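Local coordinates for adhesin LabA (Helicobacter pylori, PDB 6GMM), which is an outer-membrane adhesin whose extracellular domain probably binds LacdiNAc-bearing glycans of the gastric mucosa, at residues I141-G149 / D344-A352. Residues are numbered along the deposited sequence; the frame is centred on the assembly and turned at random.
Sequences IQKAFGSSG and DNTWGAGCA
Gln142 lays its carboxamide alongside the backbone of Ala349 and takes hold of both ends of that residue. Gln142 OE1 accepts from Ala349 N at 3.0 Å in a fairly straight bond (159°), although the donor sits above the carbonyl plane, 36° out of it. On the other end of the amide, Gln142 NE2 reaches Ala349 O at 2.8 Å, but the bent approach makes this a weak bond. A fold in the chain at chi2 (-72°) swings the carboxamide down from the helix to meet the loop. A water ties the same place together: it can donate to Gln142 O or OE1 and accepts from Gly348 N at 2.7 Å, bridging the last helical turn to the loop.

The methyl of Ala349 points back at the helix and lies over one face of the Phe145 ring, a CH-pi contact with Ala349 CB 3.7 Å from the ring centroid. Ile141 CG2 lies 4.2 Å from Ala349 CB. Lys143 starts off away from the loop, yet bends at chi2 and chi4 and crosses Thr346 at about a right angle, which brings Lys143 NZ within 3.0 Å of Thr346 OG1 for a hydrogen bond. The helix ends at Phe145; Gly146, with positive phi, turns the chain, and Gly149 then comes back against Gly348, their CA atoms 3.9 Å apart.

The contact thus seats the loop between helices 327-330 and 354-366 against the C-terminal end of helix 128-145. Helix 57-76 packs on Phe145 and Ala349 through Asn67, and its Gln74 also donates to Ala349 O; helix 188-205 receives Ile141, while the Cys326-Cys351 disulfide fastens the loop's far end.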
loop_
_atom_site.group_PDB
_atom_site.type_symbol
_atom_site.label_atom_id
_atom_site.label_comp_id
_atom_site.label_asym_id
_atom_site.label_seq_id
_atom_site.Cartn_x
_atom_site.Cartn_y
_atom_site.Cartn_z
ATOM N N ILE A 141 -1.436 9.721 17.801
ATOM C CA ILE A 141 -1.586 8.341 17.352
ATOM C C ILE A 141 -2.296 7.526 18.419
ATOM O O ILE A 141 -3.288 6.872 18.115
ATOM C CB ILE A 141 -0.235 7.699 16.936
ATOM C CG1 ILE A 141 0.346 8.431 15.698
ATOM C CG2 ILE A 141 -0.428 6.188 16.654
ATOM C CD1 ILE A 141 1.743 8.059 15.300
ATOM N N GLN A 142 -1.807 7.588 19.672
ATOM C CA GLN A 142 -2.388 6.848 20.787
ATOM C C GLN A 142 -3.842 7.230 21.043
ATOM O O GLN A 142 -4.659 6.326 21.189
ATOM C CB GLN A 142 -1.516 6.970 22.051
ATOM C CG GLN A 142 -0.325 6.014 22.009
ATOM C CD GLN A 142 -0.668 4.539 22.186
ATOM O OE1 GLN A 142 -1.825 4.096 22.211
ATOM N NE2 GLN A 142 0.350 3.738 22.326
ATOM N N LYS A 143 -4.192 8.554 21.036
ATOM C CA LYS A 143 -5.597 8.982 21.234
ATOM C C LYS A 143 -6.480 8.587 20.059
ATOM O O LYS A 143 -7.654 8.274 20.259
ATOM C CB LYS A 143 -5.735 10.488 21.552
ATOM C CG LYS A 143 -4.940 10.965 22.782
ATOM C CD LYS A 143 -5.521 10.534 24.135
ATOM C CE LYS A 143 -4.669 10.972 25.315
ATOM N NZ LYS A 143 -3.354 10.265 25.383
ATOM N N ALA A 144 -5.928 8.568 18.835
ATOM C CA ALA A 144 -6.728 8.180 17.668
ATOM C C ALA A 144 -7.155 6.719 17.710
ATOM O O ALA A 144 -8.242 6.390 17.212
ATOM C CB ALA A 144 -5.965 8.449 16.403
ATOM N N PHE A 145 -6.308 5.838 18.274
ATOM C CA PHE A 145 -6.620 4.409 18.385
ATOM C C PHE A 145 -7.639 4.184 19.491
ATOM O O PHE A 145 -8.391 3.231 19.424
ATOM C CB PHE A 145 -5.349 3.595 18.703
ATOM C CG PHE A 145 -4.603 3.075 17.500
ATOM C CD1 PHE A 145 -3.731 3.897 16.792
ATOM C CD2 PHE A 145 -4.704 1.741 17.120
ATOM C CE1 PHE A 145 -2.986 3.396 15.721
ATOM C CE2 PHE A 145 -3.931 1.239 16.078
ATOM C CZ PHE A 145 -3.105 2.077 15.362
ATOM N N GLY A 146 -7.618 5.031 20.521
ATOM C CA GLY A 146 -8.532 4.933 21.660
ATOM C C GLY A 146 -8.234 3.777 22.598
ATOM O O GLY A 146 -7.272 3.022 22.385
ATOM N N SER A 147 -9.059 3.626 23.647
ATOM C CA SER A 147 -8.852 2.576 24.651
ATOM C C SER A 147 -8.960 1.166 24.063
ATOM O O SER A 147 -8.180 0.296 24.436
ATOM C CB SER A 147 -9.768 2.772 25.862
ATOM O OG SER A 147 -10.819 1.824 25.964
ATOM N N SER A 148 -9.881 0.974 23.115
ATOM C CA SER A 148 -10.148 -0.292 22.430
ATOM C C SER A 148 -9.109 -0.637 21.343
ATOM O O SER A 148 -9.030 -1.793 20.885
ATOM C CB SER A 148 -11.533 -0.232 21.793
ATOM O OG SER A 148 -11.578 0.798 20.817
ATOM N N GLY A 149 -8.390 0.385 20.887
ATOM C CA GLY A 149 -7.418 0.249 19.814
ATOM C C GLY A 149 -8.084 0.106 18.461
ATOM O O GLY A 149 -7.411 -0.229 17.487
ATOM N N ASP A 344 -10.771 6.158 29.212
ATOM C CA ASP A 344 -9.839 5.983 30.321
ATOM C C ASP A 344 -8.368 6.246 29.892
ATOM O O ASP A 344 -7.972 7.412 29.731
ATOM C CB ASP A 344 -10.022 4.590 30.958
ATOM N N ASN A 345 -7.570 5.165 29.714
ATOM C CA ASN A 345 -6.165 5.215 29.300
ATOM C C ASN A 345 -6.063 4.762 27.851
ATOM O O ASN A 345 -6.788 3.854 27.431
ATOM C CB ASN A 345 -5.290 4.314 30.185
ATOM C CG ASN A 345 -5.381 4.592 31.666
ATOM O OD1 ASN A 345 -6.049 3.869 32.422
ATOM N ND2 ASN A 345 -4.693 5.637 32.115
ATOM N N THR A 346 -5.155 5.387 27.095
ATOM C CA THR A 346 -4.955 5.077 25.687
ATOM C C THR A 346 -3.647 4.304 25.477
ATOM O O THR A 346 -2.568 4.899 25.402
ATOM C CB THR A 346 -5.089 6.346 24.827
ATOM O OG1 THR A 346 -4.185 7.345 25.313
ATOM C CG2 THR A 346 -6.510 6.889 24.808
ATOM N N TRP A 347 -3.757 2.963 25.413
ATOM C CA TRP A 347 -2.627 2.052 25.193
ATOM C C TRP A 347 -2.907 1.097 24.037
ATOM O O TRP A 347 -2.360 -0.006 23.990
ATOM C CB TRP A 347 -2.312 1.221 26.454
ATOM C CG TRP A 347 -2.010 1.991 27.686
ATOM C CD1 TRP A 347 -1.103 2.998 27.828
ATOM C CD2 TRP A 347 -2.525 1.726 28.991
ATOM N NE1 TRP A 347 -1.041 3.396 29.145
ATOM C CE2 TRP A 347 -1.912 2.638 29.879
ATOM C CE3 TRP A 347 -3.438 0.791 29.502
ATOM C CZ2 TRP A 347 -2.192 2.654 31.247
ATOM C CZ3 TRP A 347 -3.719 0.812 30.858
ATOM C CH2 TRP A 347 -3.104 1.738 31.713
ATOM N N GLY A 348 -3.763 1.535 23.134
ATOM C CA GLY A 348 -4.202 0.778 21.970
ATOM C C GLY A 348 -3.190 0.601 20.861
ATOM O O GLY A 348 -3.302 -0.357 20.108
ATOM N N ALA A 349 -2.204 1.497 20.741
ATOM C CA ALA A 349 -1.234 1.446 19.642
ATOM C C ALA A 349 0.175 1.026 20.017
ATOM O O ALA A 349 0.597 1.213 21.153
ATOM C CB ALA A 349 -1.181 2.801 18.947
ATOM N N GLY A 350 0.918 0.530 19.032
ATOM C CA GLY A 350 2.326 0.206 19.215
ATOM C C GLY A 350 2.785 -1.232 19.172
ATOM O O GLY A 350 2.115 -2.116 18.620
ATOM N N CYS A 351 3.973 -1.447 19.775
ATOM C CA CYS A 351 4.755 -2.686 19.814
ATOM C C CYS A 351 3.990 -3.904 20.326
ATOM O O CYS A 351 4.356 -5.025 19.971
ATOM C CB CYS A 351 6.047 -2.465 20.591
ATOM S SG CYS A 351 5.828 -1.497 22.107
ATOM N N ALA A 352 2.905 -3.699 21.097
ATOM C CA ALA A 352 2.072 -4.795 21.609
ATOM C C ALA A 352 1.248 -5.454 20.491
ATOM O O ALA A 352 0.861 -6.627 20.605
ATOM C CB ALA A 352 1.123 -4.255 22.656
HETATM O O HOH W 1 -4.603 3.985 22.339
#